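Local coordinates for putative nucleoprotein (Infectious salmon anemia virus, PDB 4EWC), which encapsidates the negative-strand viral RNA, protecting it from nucleases and forming the ribonucleoprotein that serves as template for transcription and replication, at residues 151-159 with 391-401; 423-433 with 486-497. All coordinates share one frame; numbering follows the deposited sequence.

Contact 1: residues 151-159 with 391-401; sequences IGMVFPALT and IPPISSLMMYI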
loop_
_atom_site.group_PDB
_atom_site.type_symbol
_atom_site.label_atom_id
_atom_site.label_comp_id
_atom_site.label_asym_id
_atom_site.label_seq_id
_atom_site.Cartn_x
_atom_site.Cartn_y
_atom_site.Cartn_z
ATOM N N ILE A 151 -11.855 -3.906 33.441
ATOM C CA ILE A 151 -12.915 -3.794 32.445
ATOM C C ILE A 151 -14.145 -4.614 32.850
ATOM O O ILE A 151 -15.254 -4.100 32.885
ATOM C CB ILE A 151 -12.437 -4.171 31.031
ATOM C CG1 ILE A 151 -11.458 -3.116 30.515
ATOM C CG2 ILE A 151 -13.630 -4.261 30.086
ATOM C CD1 ILE A 151 -10.617 -3.574 29.330
ATOM N N GLY A 152 -13.940 -5.877 33.193
ATOM C CA GLY A 152 -15.029 -6.725 33.658
ATOM C C GLY A 152 -15.858 -6.203 34.827
ATOM O O GLY A 152 -17.025 -6.583 34.971
HETATM N N MSE A 153 -15.270 -5.336 35.656
HETATM C CA MSE A 153 -15.975 -4.777 36.812
HETATM C C MSE A 153 -16.539 -3.393 36.540
HETATM O O MSE A 153 -17.620 -3.053 37.028
HETATM C CB MSE A 153 -15.093 -4.766 38.074
HETATM C CG MSE A 153 -14.965 -6.143 38.707
HETATM SE SE MSE A 153 -13.882 -6.098 40.327
HETATM C CE MSE A 153 -15.099 -5.106 41.438
ATOM N N VAL A 154 -15.818 -2.599 35.752
ATOM C CA VAL A 154 -16.221 -1.226 35.484
ATOM C C VAL A 154 -17.303 -1.150 34.405
ATOM O O VAL A 154 -18.326 -0.495 34.606
ATOM C CB VAL A 154 -14.982 -0.324 35.167
ATOM C CG1 VAL A 154 -15.381 1.097 34.672
ATOM C CG2 VAL A 154 -14.064 -0.226 36.396
ATOM N N PHE A 155 -17.110 -1.838 33.281
ATOM C CA PHE A 155 -18.089 -1.782 32.173
ATOM C C PHE A 155 -19.554 -2.133 32.534
ATOM O O PHE A 155 -20.470 -1.424 32.102
ATOM C CB PHE A 155 -17.593 -2.550 30.933
ATOM C CG PHE A 155 -16.595 -1.777 30.098
ATOM C CD1 PHE A 155 -15.512 -1.137 30.699
ATOM C CD2 PHE A 155 -16.731 -1.689 28.711
ATOM C CE1 PHE A 155 -14.589 -0.406 29.936
ATOM C CE2 PHE A 155 -15.808 -0.967 27.937
ATOM C CZ PHE A 155 -14.744 -0.332 28.552
ATOM N N PRO A 156 -19.783 -3.214 33.320
ATOM C CA PRO A 156 -21.168 -3.459 33.761
ATOM C C PRO A 156 -21.748 -2.266 34.528
ATOM O O PRO A 156 -22.900 -1.897 34.314
ATOM C CB PRO A 156 -21.037 -4.668 34.685
ATOM C CG PRO A 156 -19.846 -5.408 34.153
ATOM C CD PRO A 156 -18.888 -4.333 33.681
ATOM N N ALA A 157 -20.939 -1.648 35.381
ATOM C CA ALA A 157 -21.378 -0.481 36.144
ATOM C C ALA A 157 -21.676 0.700 35.238
ATOM O O ALA A 157 -22.551 1.518 35.549
ATOM C CB ALA A 157 -20.338 -0.100 37.171
ATOM N N LEU A 158 -20.947 0.796 34.128
ATOM C CA LEU A 158 -21.253 1.802 33.131
ATOM C C LEU A 158 -22.544 1.446 32.397
ATOM O O LEU A 158 -23.322 2.327 32.062
ATOM C CB LEU A 158 -20.107 1.956 32.112
ATOM C CG LEU A 158 -18.771 2.481 32.600
ATOM C CD1 LEU A 158 -17.755 2.380 31.467
ATOM C CD2 LEU A 158 -18.903 3.920 33.113
ATOM N N THR A 159 -22.761 0.153 32.150
ATOM C CA THR A 159 -23.974 -0.248 31.484
ATOM C C THR A 159 -25.170 0.177 32.333
ATOM O O THR A 159 -26.123 0.787 31.828
ATOM C CB THR A 159 -24.053 -1.755 31.210
ATOM O OG1 THR A 159 -23.231 -2.082 30.091
ATOM C CG2 THR A 159 -25.515 -2.156 30.891
ATOM N N ILE A 391 -7.985 -3.222 22.468
ATOM C CA ILE A 391 -9.357 -3.510 22.842
ATOM C C ILE A 391 -10.295 -3.219 21.700
ATOM O O ILE A 391 -10.026 -2.338 20.880
ATOM C CB ILE A 391 -9.830 -2.732 24.103
ATOM C CG1 ILE A 391 -9.701 -1.216 23.892
ATOM C CG2 ILE A 391 -9.143 -3.262 25.355
ATOM C CD1 ILE A 391 -10.289 -0.382 25.036
ATOM N N PRO A 392 -11.420 -3.957 21.645
ATOM C CA PRO A 392 -12.489 -3.698 20.663
ATOM C C PRO A 392 -13.125 -2.349 20.941
ATOM O O PRO A 392 -12.854 -1.762 21.990
ATOM C CB PRO A 392 -13.501 -4.810 20.974
ATOM C CG PRO A 392 -13.288 -5.108 22.444
ATOM C CD PRO A 392 -11.810 -5.010 22.612
ATOM N N PRO A 393 -13.938 -1.847 20.025
ATOM C CA PRO A 393 -14.728 -0.639 20.296
ATOM C C PRO A 393 -15.492 -0.716 21.620
ATOM O O PRO A 393 -16.009 -1.778 22.003
ATOM C CB PRO A 393 -15.730 -0.610 19.140
ATOM C CG PRO A 393 -14.964 -1.228 18.015
ATOM C CD PRO A 393 -14.008 -2.252 18.620
ATOM N N ILE A 394 -15.562 0.429 22.290
ATOM C CA ILE A 394 -16.188 0.569 23.592
ATOM C C ILE A 394 -17.583 -0.040 23.639
ATOM O O ILE A 394 -17.854 -0.922 24.451
ATOM C CB ILE A 394 -16.221 2.062 24.019
ATOM C CG1 ILE A 394 -14.797 2.572 24.197
ATOM C CG2 ILE A 394 -17.008 2.246 25.306
ATOM C CD1 ILE A 394 -13.989 1.748 25.201
ATOM N N SER A 395 -18.449 0.427 22.747
ATOM C CA SER A 395 -19.819 -0.092 22.642
ATOM C C SER A 395 -19.851 -1.597 22.482
ATOM O O SER A 395 -20.588 -2.286 23.196
ATOM C CB SER A 395 -20.580 0.573 21.498
ATOM O OG SER A 395 -20.991 1.870 21.873
ATOM N N SER A 396 -19.042 -2.098 21.553
ATOM C CA SER A 396 -18.917 -3.538 21.338
ATOM C C SER A 396 -18.615 -4.224 22.658
ATOM O O SER A 396 -19.227 -5.224 23.012
ATOM C CB SER A 396 -17.819 -3.834 20.321
ATOM O OG SER A 396 -18.201 -3.398 19.021
ATOM N N LEU A 397 -17.671 -3.650 23.391
ATOM C CA LEU A 397 -17.221 -4.201 24.664
ATOM C C LEU A 397 -18.366 -4.219 25.700
ATOM O O LEU A 397 -18.588 -5.228 26.362
ATOM C CB LEU A 397 -16.020 -3.398 25.157
ATOM C CG LEU A 397 -15.026 -3.914 26.201
ATOM C CD1 LEU A 397 -14.767 -5.394 26.065
ATOM C CD2 LEU A 397 -13.708 -3.148 26.088
HETATM N N MSE A 398 -19.114 -3.127 25.786
HETATM C CA MSE A 398 -20.248 -3.055 26.687
HETATM C C MSE A 398 -21.300 -4.065 26.311
HETATM O O MSE A 398 -21.835 -4.748 27.204
HETATM C CB MSE A 398 -20.814 -1.643 26.646
HETATM C CG MSE A 398 -20.001 -0.720 27.545
HETATM SE SE MSE A 398 -20.458 1.158 27.186
HETATM C CE MSE A 398 -21.612 1.478 28.743
HETATM N N MSE A 399 -21.613 -4.180 25.026
HETATM C CA MSE A 399 -22.603 -5.157 24.552
HETATM C C MSE A 399 -22.190 -6.587 24.901
HETATM O O MSE A 399 -22.993 -7.383 25.365
HETATM C CB MSE A 399 -22.784 -5.065 23.029
HETATM C CG MSE A 399 -23.687 -3.968 22.553
HETATM SE SE MSE A 399 -23.771 -3.943 20.572
HETATM C CE MSE A 399 -24.387 -5.788 20.279
ATOM N N TYR A 400 -20.926 -6.895 24.639
ATOM C CA TYR A 400 -20.407 -8.245 24.769
ATOM C C TYR A 400 -20.532 -8.683 26.219
ATOM O O TYR A 400 -21.000 -9.788 26.499
ATOM C CB TYR A 400 -18.972 -8.284 24.255
ATOM C CG TYR A 400 -18.271 -9.615 24.347
ATOM C CD1 TYR A 400 -18.379 -10.553 23.330
ATOM C CD2 TYR A 400 -17.473 -9.920 25.437
ATOM C CE1 TYR A 400 -17.729 -11.770 23.409
ATOM C CE2 TYR A 400 -16.821 -11.128 25.528
ATOM C CZ TYR A 400 -16.956 -12.054 24.518
ATOM O OH TYR A 400 -16.310 -13.271 24.618
ATOM N N ILE A 401 -20.162 -7.788 27.135
ATOM C CA ILE A 401 -20.361 -8.007 28.563
ATOM C C ILE A 401 -21.853 -8.034 28.982
ATOM O O ILE A 401 -22.251 -8.869 29.798
ATOM C CB ILE A 401 -19.616 -6.972 29.388
ATOM C CG1 ILE A 401 -18.126 -7.000 29.025
ATOM C CG2 ILE A 401 -19.778 -7.237 30.879
ATOM C CD1 ILE A 401 -17.325 -5.880 29.636
HETATM O O HOH W 1 -21.361 -3.775 30.119
#
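Met398, a selenomethionine, and Phe155 share a water that bridges the two helices. It donates to Met398 O at 3.1 Å and more weakly to Phe155 O. It lies unusually close to Thr159 OG1, so the length of that bond is doubtful. The rest of the contact is apolar. Phe155 is the main side chain, a single knob in a hole of helix 394-402 formed by Ile394, Leu397, Met398 and Ile401, where that helix crosses helix 142-162. Its CE2 lies 3.5 Å from Leu397 CG, and its CD2 is 3.6 Å from Met398 CG. Ile394 CD1 reaches the ring edge near CZ, close to the ring plane. The two faces of the ring are covered from its own helix, one by Leu158 CD1 and the opposite one by Ile151 CG2, both set toward the rim. The short segments cross almost perpendicularly, at -91°, with axes 9.5 Å apart. Residues 144-166, which include most of helix 142-162, are predicted to be transmembrane, yet here the helix packs within the protein fold. It kinks at Pro156, whose N makes no hydrogen bond to the preceding turn. Ile401 splits its two branches over this bend. CG2 lies anti to the backbone N (chi1 -57° for CG1) and meets Pro156 CG at 3.8 Å. CD1, at the end of the other branch, rests 3.6 Å from Phe155 CB and approaches Ile151. The Met398 chain bends at chi3, which carries CE to 3.7 Å from Leu158 CB. Helix 174-188 covers Leu158, Ile394 and Met398, while helix 253-269 touches Ile151, Ile391 and Ile394.

Contact 2: residues 423-433 with 486-497; sequences CREAKLKVGVN and TYTIQGLRLSNV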
loop_
_atom_site.group_PDB
_atom_site.type_symbol
_atom_site.label_atom_id
_atom_site.label_comp_id
_atom_site.label_asym_id
_atom_site.label_seq_id
_atom_site.Cartn_x
_atom_site.Cartn_y
_atom_site.Cartn_z
ATOM N N CYS A 423 -15.081 -8.278 18.612
ATOM C CA CYS A 423 -15.509 -7.602 17.391
ATOM C C CYS A 423 -16.428 -8.464 16.552
ATOM O O CYS A 423 -17.515 -8.027 16.183
ATOM C CB CYS A 423 -14.309 -7.192 16.536
ATOM S SG CYS A 423 -13.403 -5.720 17.100
ATOM N N ARG A 424 -15.983 -9.672 16.226
ATOM C CA ARG A 424 -16.798 -10.570 15.419
ATOM C C ARG A 424 -18.133 -10.896 16.104
ATOM O O ARG A 424 -19.173 -10.988 15.443
ATOM C CB ARG A 424 -16.031 -11.848 15.074
ATOM C CG ARG A 424 -14.743 -11.607 14.319
ATOM C CD ARG A 424 -14.078 -12.895 13.873
ATOM N NE ARG A 424 -12.710 -12.638 13.461
ATOM C CZ ARG A 424 -11.660 -12.719 14.274
ATOM N NH1 ARG A 424 -11.821 -13.071 15.545
ATOM N NH2 ARG A 424 -10.438 -12.457 13.814
ATOM N N GLU A 425 -18.103 -11.028 17.431
ATOM C CA GLU A 425 -19.279 -11.448 18.199
ATOM C C GLU A 425 -20.380 -10.392 18.320
ATOM O O GLU A 425 -21.525 -10.642 17.943
ATOM C CB GLU A 425 -18.877 -11.937 19.593
ATOM C CG GLU A 425 -19.893 -12.880 20.256
ATOM C CD GLU A 425 -21.163 -12.187 20.784
ATOM O OE1 GLU A 425 -21.079 -11.027 21.274
ATOM O OE2 GLU A 425 -22.246 -12.821 20.724
ATOM N N ALA A 426 -20.049 -9.226 18.867
ATOM C CA ALA A 426 -21.058 -8.192 19.066
ATOM C C ALA A 426 -21.561 -7.618 17.738
ATOM O O ALA A 426 -20.968 -7.815 16.670
ATOM C CB ALA A 426 -20.546 -7.085 19.965
ATOM N N LYS A 427 -22.679 -6.914 17.838
ATOM C CA LYS A 427 -23.336 -6.315 16.703
ATOM C C LYS A 427 -23.350 -4.803 16.905
ATOM O O LYS A 427 -24.392 -4.204 17.176
ATOM C CB LYS A 427 -24.744 -6.880 16.536
ATOM C CG LYS A 427 -24.768 -8.307 15.968
ATOM C CD LYS A 427 -26.155 -8.956 16.078
ATOM C CE LYS A 427 -26.201 -10.341 15.418
ATOM N NZ LYS A 427 -25.195 -11.303 15.967
ATOM N N LEU A 428 -22.164 -4.205 16.778
ATOM C CA LEU A 428 -21.972 -2.771 16.890
ATOM C C LEU A 428 -22.775 -2.032 15.832
ATOM O O LEU A 428 -22.979 -2.527 14.716
ATOM C CB LEU A 428 -20.477 -2.436 16.739
ATOM C CG LEU A 428 -20.095 -0.946 16.714
ATOM C CD1 LEU A 428 -20.489 -0.263 18.020
ATOM C CD2 LEU A 428 -18.629 -0.761 16.433
ATOM N N LYS A 429 -23.245 -0.849 16.192
ATOM C CA LYS A 429 -23.902 0.012 15.225
ATOM C C LYS A 429 -23.231 1.381 15.216
ATOM O O LYS A 429 -22.517 1.752 16.152
ATOM C CB LYS A 429 -25.395 0.123 15.526
ATOM C CG LYS A 429 -26.108 -1.199 15.379
ATOM C CD LYS A 429 -27.576 -1.030 15.147
ATOM C CE LYS A 429 -28.332 -2.256 15.618
ATOM N NZ LYS A 429 -28.321 -2.357 17.121
ATOM N N VAL A 430 -23.433 2.126 14.144
ATOM C CA VAL A 430 -22.776 3.414 14.028
ATOM C C VAL A 430 -23.681 4.412 13.308
ATOM O O VAL A 430 -24.536 4.024 12.519
ATOM C CB VAL A 430 -21.388 3.275 13.329
ATOM C CG1 VAL A 430 -21.550 2.794 11.893
ATOM C CG2 VAL A 430 -20.604 4.570 13.399
ATOM N N GLY A 431 -23.518 5.689 13.629
ATOM C CA GLY A 431 -24.188 6.743 12.909
ATOM C C GLY A 431 -23.285 7.245 11.803
ATOM O O GLY A 431 -22.127 7.576 12.061
ATOM N N VAL A 432 -23.795 7.292 10.575
ATOM C CA VAL A 432 -22.978 7.722 9.450
ATOM C C VAL A 432 -23.715 8.722 8.560
ATOM O O VAL A 432 -24.938 8.827 8.602
ATOM C CB VAL A 432 -22.460 6.522 8.608
ATOM C CG1 VAL A 432 -21.419 5.717 9.383
ATOM C CG2 VAL A 432 -23.603 5.631 8.186
ATOM N N ASN A 433 -22.957 9.462 7.759
ATOM C CA ASN A 433 -23.522 10.506 6.928
ATOM C C ASN A 433 -22.607 10.836 5.738
ATOM O O ASN A 433 -21.684 10.084 5.447
ATOM C CB ASN A 433 -23.876 11.736 7.773
ATOM C CG ASN A 433 -22.655 12.452 8.350
ATOM O OD1 ASN A 433 -21.593 12.507 7.735
ATOM N ND2 ASN A 433 -22.823 13.037 9.527
ATOM N N THR A 486 -26.717 15.114 11.847
ATOM C CA THR A 486 -27.705 14.111 11.480
ATOM C C THR A 486 -27.004 12.878 10.926
ATOM O O THR A 486 -25.981 12.988 10.268
ATOM C CB THR A 486 -28.705 14.671 10.453
ATOM O OG1 THR A 486 -27.990 15.284 9.366
ATOM C CG2 THR A 486 -29.601 15.716 11.104
ATOM N N TYR A 487 -27.546 11.701 11.191
ATOM C CA TYR A 487 -26.878 10.476 10.785
ATOM C C TYR A 487 -27.887 9.532 10.195
ATOM O O TYR A 487 -29.078 9.735 10.334
ATOM C CB TYR A 487 -26.199 9.791 11.993
ATOM C CG TYR A 487 -25.112 10.617 12.606
ATOM C CD1 TYR A 487 -23.819 10.575 12.094
ATOM C CD2 TYR A 487 -25.371 11.466 13.674
ATOM C CE1 TYR A 487 -22.804 11.339 12.644
ATOM C CE2 TYR A 487 -24.362 12.237 14.234
ATOM C CZ TYR A 487 -23.082 12.169 13.715
ATOM O OH TYR A 487 -22.072 12.932 14.249
ATOM N N THR A 488 -27.403 8.514 9.505
ATOM C CA THR A 488 -28.208 7.340 9.249
ATOM C C THR A 488 -27.548 6.179 9.955
ATOM O O THR A 488 -26.402 5.828 9.682
ATOM C CB THR A 488 -28.354 7.029 7.772
ATOM O OG1 THR A 488 -29.124 8.062 7.159
ATOM C CG2 THR A 488 -29.085 5.716 7.608
ATOM N N ILE A 489 -28.281 5.599 10.884
ATOM C CA ILE A 489 -27.723 4.601 11.757
ATOM C C ILE A 489 -27.807 3.213 11.161
ATOM O O ILE A 489 -28.879 2.635 11.058
ATOM C CB ILE A 489 -28.394 4.668 13.120
ATOM C CG1 ILE A 489 -27.972 5.979 13.798
ATOM C CG2 ILE A 489 -28.009 3.445 13.970
ATOM C CD1 ILE A 489 -28.795 6.317 15.002
ATOM N N GLN A 490 -26.658 2.692 10.753
ATOM C CA GLN A 490 -26.596 1.354 10.209
ATOM C C GLN A 490 -25.533 0.522 10.882
ATOM O O GLN A 490 -24.821 0.985 11.760
ATOM C CB GLN A 490 -26.390 1.370 8.701
ATOM C CG GLN A 490 -25.401 2.400 8.224
ATOM C CD GLN A 490 -25.467 2.566 6.727
ATOM O OE1 GLN A 490 -24.589 3.173 6.109
ATOM N NE2 GLN A 490 -26.513 2.011 6.129
ATOM N N GLY A 491 -25.479 -0.745 10.493
ATOM C CA GLY A 491 -24.651 -1.721 11.166
ATOM C C GLY A 491 -23.183 -1.607 10.838
ATOM O O GLY A 491 -22.803 -1.433 9.683
ATOM N N LEU A 492 -22.356 -1.713 11.870
ATOM C CA LEU A 492 -20.914 -1.710 11.702
ATOM C C LEU A 492 -20.394 -3.124 11.890
ATOM O O LEU A 492 -19.869 -3.465 12.945
ATOM C CB LEU A 492 -20.264 -0.768 12.713
ATOM C CG LEU A 492 -18.785 -0.415 12.545
ATOM C CD1 LEU A 492 -18.224 -0.892 11.217
ATOM C CD2 LEU A 492 -18.573 1.080 12.713
ATOM N N ARG A 493 -20.556 -3.948 10.861
ATOM C CA ARG A 493 -20.128 -5.337 10.915
ATOM C C ARG A 493 -18.611 -5.423 10.971
ATOM O O ARG A 493 -17.917 -4.717 10.246
ATOM C CB ARG A 493 -20.661 -6.111 9.709
ATOM N N LEU A 494 -18.101 -6.291 11.837
ATOM C CA LEU A 494 -16.670 -6.388 12.047
ATOM C C LEU A 494 -16.201 -7.829 12.072
ATOM O O LEU A 494 -15.256 -8.174 12.777
ATOM C CB LEU A 494 -16.267 -5.723 13.361
ATOM C CG LEU A 494 -16.359 -4.212 13.519
ATOM C CD1 LEU A 494 -15.945 -3.789 14.935
ATOM C CD2 LEU A 494 -15.481 -3.516 12.477
ATOM N N SER A 495 -16.859 -8.685 11.309
ATOM C CA SER A 495 -16.252 -9.967 10.989
ATOM C C SER A 495 -15.163 -9.634 9.981
ATOM O O SER A 495 -15.068 -8.491 9.519
ATOM C CB SER A 495 -17.282 -10.937 10.408
ATOM O OG SER A 495 -18.189 -10.294 9.528
ATOM N N ASN A 496 -14.314 -10.594 9.661
ATOM C CA ASN A 496 -13.175 -10.324 8.780
ATOM C C ASN A 496 -12.159 -9.322 9.340
ATOM O O ASN A 496 -11.134 -9.050 8.704
ATOM C CB ASN A 496 -13.638 -9.909 7.374
ATOM C CG ASN A 496 -14.767 -10.787 6.864
ATOM O OD1 ASN A 496 -14.964 -11.908 7.351
ATOM N ND2 ASN A 496 -15.516 -10.284 5.889
ATOM N N VAL A 497 -12.435 -8.788 10.526
ATOM C CA VAL A 497 -11.452 -7.994 11.262
ATOM C C VAL A 497 -10.184 -8.846 11.500
ATOM O O VAL A 497 -10.237 -10.062 11.421
ATOM C CB VAL A 497 -12.048 -7.517 12.601
ATOM C CG1 VAL A 497 -11.980 -8.626 13.625
ATOM C CG2 VAL A 497 -11.351 -6.281 13.118
HETATM O O HOH W 2 -20.073 -5.766 14.735
#
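Val430 and Gln490 form an antiparallel hydrogen-bonded pair. Val430 N donates to Gln490 O at 3.0 Å, and Gln490 N returns a bond to Val430 O. Val432 and Thr488 pair in the same way, and Gly431 faces Ile489 in a non-hydrogen-bonded pair. Together they make a two-stranded antiparallel sheet. Leu492 N continues the ladder to Leu428 O, approaching from above the carbonyl plane. Val430, Val432, Thr488 and Gln490 project from one face. Val430 holds CG1 between its backbone N and carbonyl carbon (chi1 64°), where it meets Leu492 CD2 at 3.5 Å. Gln490 CG is placed likewise (chi1 41°). Its extended chain crosses Val432 at about a right angle, with OE1 3.4 Å from Val432 CG2. Leu428 and Leu492 lie side by side and point the same way, Leu428 CD2 being 3.9 Å from Leu492 CG. Leu494 CD1 reaches Cys423 SG at 3.9 Å. Arg424 is extended from CG to NE. Val497 CG1 covers one face of its guanidinium toward the rim, NH2 makes a weak bond to Val497 O, and NE a long, weak ion pair with Glu575. At the other end Asn433 ND2 donates to Thr486 O at 3.2 Å, the acceptor lying close to the Asn433 amide plane. The Asn433 and Tyr487 side chains cross at a slant, their amide and ring planes 13° apart, with ND2 near CE1. Asn433 OD1 accepts from Thr435 N and Phe436 N, holding both ends of the amide. Helix 438-449 packs on Val430, Gln490 and Leu492, helix 174-188 touches Leu428, Val430 and Tyr487, and helix 394-402 lies against Leu428.

Contacts 1 and 2 are neighbours, with centres about 16 Å apart, and both segments of contact 1 come earlier in the chain than those of contact 2. Helix 394-402 joins them directly. One side of it receives helix 142-162 in contact 1, and other residues of it meet the 423-433 segment. Ser395 CB lies 3.6 Å from Leu428 CD1, and Ser396 OG is 3.4 Å from Leu428 CB. Farther along, Tyr400 packs on Glu425. Helix 174-188 touches both contacts. The two-stranded sheet is therefore joined to helix 142-162 through these two helices.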